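Local coordinates for protein xyloglucan-specific endo-beta-1,4-glucanase (Uncultured bacterium, PDB 4W86) that probably hydrolyses internal beta-1,4-glucosidic bonds in the backbone of xyloglucan, as a glycoside hydrolase of family 5, at residues R53-I58 with D333-H338; S237-N242 with K277-D282. The protein carries 1 engineered substitution. All coordinates share one frame; numbering follows the deposited sequence.

Contact 1: R53-I58 with D333-H338; sequences RGFNAI and DAYVNH
Val336 fills the middle of this contact, setting CG1 over one face of the Phe55 ring while Arg53 reaches past it to Asp333. Val336 CG1 lies 4.0 Å from the Phe55 ring centroid and 17° off the ring normal, a CH-pi contact offset toward the rim beside CE2. Phe55 CZ also rests against Tyr335 CB at 4.1 Å, although the Tyr335 ring then leads away. Gly54, at positive phi, ends helix 44-53 in a Schellman motif; having no side chain, it lets Val336 CG1 come to 4.0 Å from Gly54 CA. This apolar half is the densely packed part, with Phe55, Tyr335 and Val336 all buried. The other half is polar and only partly covered. Here the Arg53 chain leaves with CG anti to the backbone N (chi1 -162°) and bends at chi2, which carries the guanidinium to the carboxylate. Both end nitrogens grip one oxygen: NH2 of Arg53 lies 2.6 Å from Asp333 OD1, and NH1 of Arg53 2.9 Å from the same atom. OD1 sits at the guanidinium edge, nearly in its plane, but the carboxylate plane is turned 65° from it, unlike a flat two-oxygen fork. Asp329 is a second acidic partner of Arg53 NH2. In the TIM barrel the contact joins the end of helix 44-53, which leads into strand 57-60, to the last helix, 329-336; Asn13 bridges the carbonyls of Gly54 and Val336, and Tyr335 packs on Trp286 and Ile287 of helix 280-295 and on Ile303 of strand 300-303.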
ATOM      1  N   ARG A  53      -5.628  13.065  14.004  1.00 61.98           N
ATOM      2  CA  ARG A  53      -6.655  12.110  14.409  1.00 61.34           C
ATOM      3  C   ARG A  53      -6.064  10.847  15.024  1.00 60.53           C
ATOM      4  O   ARG A  53      -6.746  10.155  15.782  1.00 60.68           O
ATOM      5  CB  ARG A  53      -7.537  11.737  13.213  1.00 62.91           C
ATOM      6  CG  ARG A  53      -8.874  11.109  13.577  1.00 63.59           C
ATOM      7  CD  ARG A  53      -9.776  12.099  14.303  1.00 64.74           C
ATOM      8  NE  ARG A  53     -11.172  11.665  14.333  1.00 65.32           N
ATOM      9  CZ  ARG A  53     -11.653  10.698  15.111  1.00 66.54           C
ATOM     10  NH1 ARG A  53     -10.860  10.027  15.944  1.00 67.04           N
ATOM     11  NH2 ARG A  53     -12.943  10.388  15.052  1.00 68.19           N
ATOM     12  N   GLY A  54      -4.804  10.552  14.700  1.00 59.52           N
ATOM     13  CA  GLY A  54      -4.123   9.363  15.216  1.00 57.61           C
ATOM     14  C   GLY A  54      -3.445   8.506  14.159  1.00 57.25           C
ATOM     15  O   GLY A  54      -2.702   7.583  14.500  1.00 55.32           O
ATOM     16  N   PHE A  55      -3.710   8.789  12.882  1.00 56.64           N
ATOM     17  CA  PHE A  55      -3.023   8.105  11.784  1.00 56.57           C
ATOM     18  C   PHE A  55      -1.649   8.743  11.596  1.00 56.67           C
ATOM     19  O   PHE A  55      -1.493   9.642  10.771  1.00 57.56           O
ATOM     20  CB  PHE A  55      -3.803   8.223  10.467  1.00 55.64           C
ATOM     21  CG  PHE A  55      -5.168   7.590  10.494  1.00 55.75           C
ATOM     22  CD1 PHE A  55      -5.313   6.213  10.420  1.00 55.14           C
ATOM     23  CD2 PHE A  55      -6.317   8.379  10.555  1.00 55.30           C
ATOM     24  CE1 PHE A  55      -6.570   5.629  10.430  1.00 54.71           C
ATOM     25  CE2 PHE A  55      -7.574   7.801  10.565  1.00 53.65           C
ATOM     26  CZ  PHE A  55      -7.703   6.424  10.500  1.00 54.07           C
ATOM     27  N   ASN A  56      -0.660   8.290  12.364  1.00 55.28           N
ATOM     28  CA  ASN A  56       0.684   8.878  12.296  1.00 54.64           C
ATOM     29  C   ASN A  56       1.559   8.302  11.172  1.00 54.45           C
ATOM     30  O   ASN A  56       2.710   8.715  11.007  1.00 54.14           O
ATOM     31  CB  ASN A  56       1.398   8.774  13.649  1.00 54.13           C
ATOM     32  CG  ASN A  56       1.696   7.346  14.049  1.00 54.49           C
ATOM     33  OD1 ASN A  56       0.844   6.468  13.932  1.00 53.39           O
ATOM     34  ND2 ASN A  56       2.908   7.106  14.532  1.00 55.67           N
ATOM     35  N   ALA A  57       1.010   7.353  10.413  1.00 53.60           N
ATOM     36  CA  ALA A  57       1.660   6.813   9.223  1.00 51.09           C
ATOM     37  C   ALA A  57       0.751   7.015   8.019  1.00 50.02           C
ATOM     38  O   ALA A  57      -0.468   6.868   8.118  1.00 49.38           O
ATOM     39  CB  ALA A  57       1.966   5.338   9.410  1.00 52.07           C
ATOM     40  N   ILE A  58       1.351   7.347   6.882  1.00 50.15           N
ATOM     41  CA  ILE A  58       0.600   7.623   5.661  1.00 49.75           C
ATOM     42  C   ILE A  58       1.241   6.930   4.461  1.00 50.60           C
ATOM     43  O   ILE A  58       2.455   6.987   4.275  1.00 51.20           O
ATOM     44  CB  ILE A  58       0.462   9.141   5.394  1.00 48.89           C
ATOM     45  CG1 ILE A  58      -0.245   9.397   4.058  1.00 48.61           C
ATOM     46  CG2 ILE A  58       1.819   9.838   5.394  1.00 49.70           C
ATOM     47  CD1 ILE A  58      -0.613  10.850   3.834  1.00 48.82           C
ATOM     48  N   ASP A 333     -12.768   6.324  15.104  1.00 66.79           N
ATOM     49  CA  ASP A 333     -12.374   6.085  16.499  1.00 66.54           C
ATOM     50  C   ASP A 333     -11.891   4.655  16.693  1.00 65.93           C
ATOM     51  O   ASP A 333     -10.850   4.422  17.315  1.00 68.27           O
ATOM     52  CB  ASP A 333     -13.539   6.348  17.466  1.00 68.19           C
ATOM     53  CG  ASP A 333     -13.827   7.833  17.665  1.00 69.24           C
ATOM     54  OD1 ASP A 333     -13.184   8.675  17.006  1.00 68.36           O
ATOM     55  OD2 ASP A 333     -14.718   8.155  18.481  1.00 70.81           O
ATOM     56  N   ALA A 334     -12.647   3.699  16.160  1.00 63.85           N
ATOM     57  CA  ALA A 334     -12.288   2.285  16.283  1.00 62.99           C
ATOM     58  C   ALA A 334     -10.890   2.019  15.725  1.00 61.76           C
ATOM     59  O   ALA A 334     -10.137   1.227  16.289  1.00 59.19           O
ATOM     60  CB  ALA A 334     -13.317   1.407  15.586  1.00 62.09           C
ATOM     61  N   TYR A 335     -10.552   2.697  14.627  1.00 61.99           N
ATOM     62  CA  TYR A 335      -9.228   2.570  14.009  1.00 62.30           C
ATOM     63  C   TYR A 335      -8.127   3.182  14.872  1.00 63.52           C
ATOM     64  O   TYR A 335      -7.216   2.482  15.310  1.00 65.15           O
ATOM     65  CB  TYR A 335      -9.189   3.239  12.626  1.00 60.39           C
ATOM     66  CG  TYR A 335      -9.734   2.414  11.478  1.00 57.74           C
ATOM     67  CD1 TYR A 335      -9.358   1.083  11.302  1.00 56.44           C
ATOM     68  CD2 TYR A 335     -10.590   2.983  10.537  1.00 55.83           C
ATOM     69  CE1 TYR A 335      -9.847   0.338  10.241  1.00 55.93           C
ATOM     70  CE2 TYR A 335     -11.077   2.247   9.474  1.00 55.57           C
ATOM     71  CZ  TYR A 335     -10.701   0.927   9.328  1.00 55.88           C
ATOM     72  OH  TYR A 335     -11.181   0.191   8.269  1.00 56.08           O
ATOM     73  N   VAL A 336      -8.209   4.489  15.103  1.00 63.63           N
ATOM     74  CA  VAL A 336      -7.130   5.208  15.791  1.00 64.34           C
ATOM     75  C   VAL A 336      -6.910   4.734  17.233  1.00 65.27           C
ATOM     76  O   VAL A 336      -5.780   4.735  17.719  1.00 63.38           O
ATOM     77  CB  VAL A 336      -7.328   6.741  15.758  1.00 64.31           C
ATOM     78  CG1 VAL A 336      -7.410   7.227  14.316  1.00 65.15           C
ATOM     79  CG2 VAL A 336      -8.559   7.162  16.550  1.00 65.06           C
ATOM     80  N   ASN A 337      -7.985   4.310  17.898  1.00 66.38           N
ATOM     81  CA  ASN A 337      -7.897   3.809  19.272  1.00 67.49           C
ATOM     82  C   ASN A 337      -7.867   2.283  19.344  1.00 67.62           C
ATOM     83  O   ASN A 337      -8.279   1.699  20.344  1.00 68.58           O
ATOM     84  CB  ASN A 337      -9.066   4.341  20.110  1.00 67.14           C
ATOM     85  CG  ASN A 337      -9.140   5.856  20.118  1.00 67.07           C
ATOM     86  OD1 ASN A 337      -8.121   6.540  20.057  1.00 68.00           O
ATOM     87  ND2 ASN A 337     -10.352   6.388  20.198  1.00 66.55           N
ATOM     88  N   HIS A 338      -7.359   1.639  18.297  1.00 68.11           N
ATOM     89  CA  HIS A 338      -7.323   0.175  18.241  1.00 70.70           C
ATOM     90  C   HIS A 338      -6.522  -0.460  19.391  1.00 73.61           C
ATOM     91  O   HIS A 338      -6.787  -1.602  19.771  1.00 72.62           O
ATOM     92  CB  HIS A 338      -6.769  -0.299  16.891  1.00 69.76           C
ATOM     93  CG  HIS A 338      -5.299  -0.071  16.723  1.00 68.80           C
ATOM     94  ND1 HIS A 338      -4.378  -1.093  16.801  1.00 68.49           N
ATOM     95  CD2 HIS A 338      -4.588   1.060  16.495  1.00 68.18           C
ATOM     96  CE1 HIS A 338      -3.164  -0.603  16.622  1.00 68.94           C
ATOM     97  NE2 HIS A 338      -3.264   0.701  16.434  1.00 68.89           N
TER

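Contact 2: S237-N242 with K277-D282; sequences SYSVWN and KENTED
Three side chains of 277-282 bind successive backbone groups of 237-242: Lys277 at Tyr238 O, Asn279 at Ser239 O and Asp282 at the amide of Trp241. Both segments belong to loops of the TIM barrel, those following strands 218-223 and 267-272, and the second runs into helix 280-295. Trp241 N gives a nearly straight bond (168°) to Asp282 OD1 at 2.9 Å, arriving from above the carboxylate plane. Asn279 ND2 meets Ser239 O at 2.9 Å, tilted from the carbonyl plane, and Lys277 NZ lies 3.1 Å from Tyr238 O, well above that carbonyl's plane. The Lys277 chain is extended beyond CG, running along Ser239, with its CB 3.7 Å from Ser239 CB. Outer bonds fix these groups. Asn279 stands just before the helix but makes no capping bond; its CG lies between the backbone N and the carbonyl carbon (chi1 57°), which lets the amide serve both sides, OD1 taking the Lys277 N-H at 2.8 Å while ND2 serves Ser239 O. Lys277 NZ also binds the carbonyls of Phe230 and Tyr232, so the ammonium gathers three carbonyls. Arg285 ties the two sides again, pairing with Asp282 OD1 and donating to Trp241 O, and Asp289 accepts from Trp241 NE1. Ser237 OG, bonded to the carbonyl of Ala234, also takes a bond from a water at 2.8 Å; that water accepts a weak, 3.4 Å bond from Lys277 NZ.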
ATOM      1  N   SER A 237     -22.260 -10.689  -1.032  1.00 77.69           N
ATOM      2  CA  SER A 237     -21.710  -9.818   0.008  1.00 75.90           C
ATOM      3  C   SER A 237     -22.727  -9.505   1.099  1.00 75.82           C
ATOM      4  O   SER A 237     -23.935  -9.630   0.894  1.00 76.93           O
ATOM      5  CB  SER A 237     -21.190  -8.513  -0.599  1.00 75.46           C
ATOM      6  OG  SER A 237     -22.252  -7.688  -1.039  1.00 74.14           O
ATOM      7  N   TYR A 238     -22.222  -9.080   2.253  1.00 75.25           N
ATOM      8  CA  TYR A 238     -23.059  -8.799   3.417  1.00 73.58           C
ATOM      9  C   TYR A 238     -22.510  -7.634   4.232  1.00 72.73           C
ATOM     10  O   TYR A 238     -21.330  -7.307   4.140  1.00 72.76           O
ATOM     11  CB  TYR A 238     -23.171 -10.044   4.296  1.00 73.02           C
ATOM     12  CG  TYR A 238     -21.846 -10.670   4.680  1.00 73.33           C
ATOM     13  CD1 TYR A 238     -21.216 -11.590   3.841  1.00 72.76           C
ATOM     14  CD2 TYR A 238     -21.231 -10.360   5.889  1.00 73.08           C
ATOM     15  CE1 TYR A 238     -20.006 -12.173   4.192  1.00 71.84           C
ATOM     16  CE2 TYR A 238     -20.023 -10.939   6.251  1.00 73.08           C
ATOM     17  CZ  TYR A 238     -19.413 -11.844   5.398  1.00 72.15           C
ATOM     18  OH  TYR A 238     -18.215 -12.423   5.753  1.00 71.60           O
ATOM     19  N   SER A 239     -23.383  -7.022   5.031  1.00 72.72           N
ATOM     20  CA  SER A 239     -23.045  -5.837   5.819  1.00 71.59           C
ATOM     21  C   SER A 239     -23.200  -6.058   7.322  1.00 71.19           C
ATOM     22  O   SER A 239     -23.086  -5.108   8.100  1.00 72.15           O
ATOM     23  CB  SER A 239     -23.931  -4.664   5.399  1.00 71.64           C
ATOM     24  OG  SER A 239     -25.235  -4.797   5.933  1.00 70.44           O
ATOM     25  N   VAL A 240     -23.466  -7.298   7.726  1.00 71.67           N
ATOM     26  CA  VAL A 240     -23.622  -7.636   9.136  1.00 72.17           C
ATOM     27  C   VAL A 240     -22.346  -8.298   9.630  1.00 71.28           C
ATOM     28  O   VAL A 240     -21.829  -9.215   8.991  1.00 70.33           O
ATOM     29  CB  VAL A 240     -24.815  -8.592   9.372  1.00 72.20           C
ATOM     30  CG1 VAL A 240     -24.877  -9.038  10.831  1.00 73.00           C
ATOM     31  CG2 VAL A 240     -26.120  -7.922   8.964  1.00 72.16           C
ATOM     32  N   TRP A 241     -21.841  -7.830  10.767  1.00 72.10           N
ATOM     33  CA  TRP A 241     -20.727  -8.488  11.429  1.00 73.25           C
ATOM     34  C   TRP A 241     -21.114  -8.849  12.858  1.00 76.16           C
ATOM     35  O   TRP A 241     -21.263  -7.969  13.708  1.00 75.77           O
ATOM     36  CB  TRP A 241     -19.481  -7.605  11.428  1.00 71.48           C
ATOM     37  CG  TRP A 241     -18.266  -8.361  11.838  1.00 69.12           C
ATOM     38  CD1 TRP A 241     -17.730  -8.439  13.088  1.00 68.72           C
ATOM     39  CD2 TRP A 241     -17.447  -9.178  10.998  1.00 67.16           C
ATOM     40  NE1 TRP A 241     -16.618  -9.247  13.077  1.00 68.46           N
ATOM     41  CE2 TRP A 241     -16.421  -9.713  11.804  1.00 67.59           C
ATOM     42  CE3 TRP A 241     -17.477  -9.504   9.638  1.00 66.03           C
ATOM     43  CZ2 TRP A 241     -15.432 -10.558  11.295  1.00 67.18           C
ATOM     44  CZ3 TRP A 241     -16.497 -10.341   9.134  1.00 66.48           C
ATOM     45  CH2 TRP A 241     -15.487 -10.861   9.960  1.00 66.12           C
ATOM     46  N   ASN A 242     -21.292 -10.144  13.104  1.00 79.20           N
ATOM     47  CA  ASN A 242     -21.554 -10.656  14.451  1.00 82.44           C
ATOM     48  C   ASN A 242     -20.389 -11.481  15.016  1.00 83.91           C
ATOM     49  O   ASN A 242     -20.420 -11.878  16.184  1.00 83.93           O
ATOM     50  CB  ASN A 242     -22.861 -11.467  14.479  1.00 81.76           C
ATOM     51  CG  ASN A 242     -22.816 -12.704  13.591  1.00 82.75           C
ATOM     52  OD1 ASN A 242     -21.749 -13.259  13.318  1.00 81.59           O
ATOM     53  ND2 ASN A 242     -23.987 -13.146  13.144  1.00 82.64           N
ATOM     54  N   LYS A 277     -21.487   0.392   4.211  1.00 70.04           N
ATOM     55  CA  LYS A 277     -22.762  -0.166   3.768  1.00 70.85           C
ATOM     56  C   LYS A 277     -23.863   0.186   4.770  1.00 71.91           C
ATOM     57  O   LYS A 277     -24.684  -0.663   5.131  1.00 70.91           O
ATOM     58  CB  LYS A 277     -22.647  -1.688   3.631  1.00 69.50           C
ATOM     59  CG  LYS A 277     -21.554  -2.148   2.682  1.00 69.93           C
ATOM     60  CD  LYS A 277     -21.353  -3.654   2.766  1.00 70.48           C
ATOM     61  CE  LYS A 277     -20.207  -4.114   1.879  1.00 69.81           C
ATOM     62  NZ  LYS A 277     -20.101  -5.596   1.832  1.00 70.57           N
ATOM     63  N   GLU A 278     -23.860   1.438   5.224  1.00 73.15           N
ATOM     64  CA  GLU A 278     -24.797   1.911   6.245  1.00 73.51           C
ATOM     65  C   GLU A 278     -24.850   0.930   7.416  1.00 72.11           C
ATOM     66  O   GLU A 278     -25.921   0.496   7.842  1.00 72.54           O
ATOM     67  CB  GLU A 278     -26.176   2.142   5.626  1.00 75.23           C
ATOM     68  CG  GLU A 278     -26.105   2.957   4.342  1.00 77.96           C
ATOM     69  CD  GLU A 278     -27.259   3.921   4.182  1.00 80.37           C
ATOM     70  OE1 GLU A 278     -27.055   5.127   4.444  1.00 81.38           O
ATOM     71  OE2 GLU A 278     -28.362   3.475   3.797  1.00 84.08           O
ATOM     72  N   ASN A 279     -23.665   0.595   7.921  1.00 70.35           N
ATOM     73  CA  ASN A 279     -23.494  -0.445   8.930  1.00 68.08           C
ATOM     74  C   ASN A 279     -22.346  -0.086   9.872  1.00 68.37           C
ATOM     75  O   ASN A 279     -21.406  -0.860  10.070  1.00 67.04           O
ATOM     76  CB  ASN A 279     -23.240  -1.792   8.245  1.00 67.36           C
ATOM     77  CG  ASN A 279     -22.028  -1.768   7.325  1.00 65.60           C
ATOM     78  OD1 ASN A 279     -21.684  -0.731   6.755  1.00 62.38           O
ATOM     79  ND2 ASN A 279     -21.374  -2.916   7.176  1.00 64.52           N
ATOM     80  N   THR A 280     -22.442   1.107  10.451  1.00 68.32           N
ATOM     81  CA  THR A 280     -21.402   1.645  11.324  1.00 67.16           C
ATOM     82  C   THR A 280     -21.053   0.701  12.473  1.00 68.78           C
ATOM     83  O   THR A 280     -19.878   0.445  12.734  1.00 69.88           O
ATOM     84  CB  THR A 280     -21.832   3.003  11.902  1.00 65.47           C
ATOM     85  OG1 THR A 280     -22.108   3.907  10.826  1.00 64.43           O
ATOM     86  CG2 THR A 280     -20.746   3.588  12.795  1.00 65.42           C
ATOM     87  N   GLU A 281     -22.074   0.176  13.143  1.00 71.66           N
ATOM     88  CA  GLU A 281     -21.869  -0.697  14.300  1.00 74.13           C
ATOM     89  C   GLU A 281     -21.191  -2.011  13.905  1.00 72.98           C
ATOM     90  O   GLU A 281     -20.426  -2.581  14.684  1.00 72.46           O
ATOM     91  CB  GLU A 281     -23.198  -0.979  15.012  1.00 78.08           C
ATOM     92  CG  GLU A 281     -23.857   0.249  15.639  1.00 81.74           C
ATOM     93  CD  GLU A 281     -24.874   0.928  14.730  1.00 85.58           C
ATOM     94  OE1 GLU A 281     -25.903   1.411  15.251  1.00 88.82           O
ATOM     95  OE2 GLU A 281     -24.656   0.981  13.498  1.00 86.80           O
ATOM     96  N   ASP A 282     -21.465  -2.475  12.687  1.00 72.73           N
ATOM     97  CA  ASP A 282     -20.881  -3.715  12.174  1.00 73.24           C
ATOM     98  C   ASP A 282     -19.409  -3.543  11.819  1.00 72.41           C
ATOM     99  O   ASP A 282     -18.583  -4.397  12.147  1.00 72.91           O
ATOM    100  CB  ASP A 282     -21.643  -4.190  10.939  1.00 73.94           C
ATOM    101  CG  ASP A 282     -23.091  -4.495  11.236  1.00 73.76           C
ATOM    102  OD1 ASP A 282     -23.358  -5.549  11.855  1.00 75.81           O
ATOM    103  OD2 ASP A 282     -23.957  -3.683  10.853  1.00 70.86           O
TER
HETATM  104  O   HOH W   1     -23.193  -5.539   0.481  1.00 58.31           O

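From the N terminus the chain passes strand 15-17 and helix 44-53 before reaching 53-58, the first half of contact 1. It then builds the rest of the eight-stranded barrel and returns only at 333-338, so contact 1 closes a loop of 274 residues and joins the beginning of the barrel to its last helix. Contact 2 lies wholly within that span, without crossing it: 237-242 and 277-282 enclose just 34 residues, including helix 246-261 and strand 267-272, and link two successive barrel loops. The centres of contacts 1 and 2 are about 21 Å apart and the contacts do not touch. Helix 280-295 connects them, starting in contact 2 and meeting His338 of contact 1 with Val291.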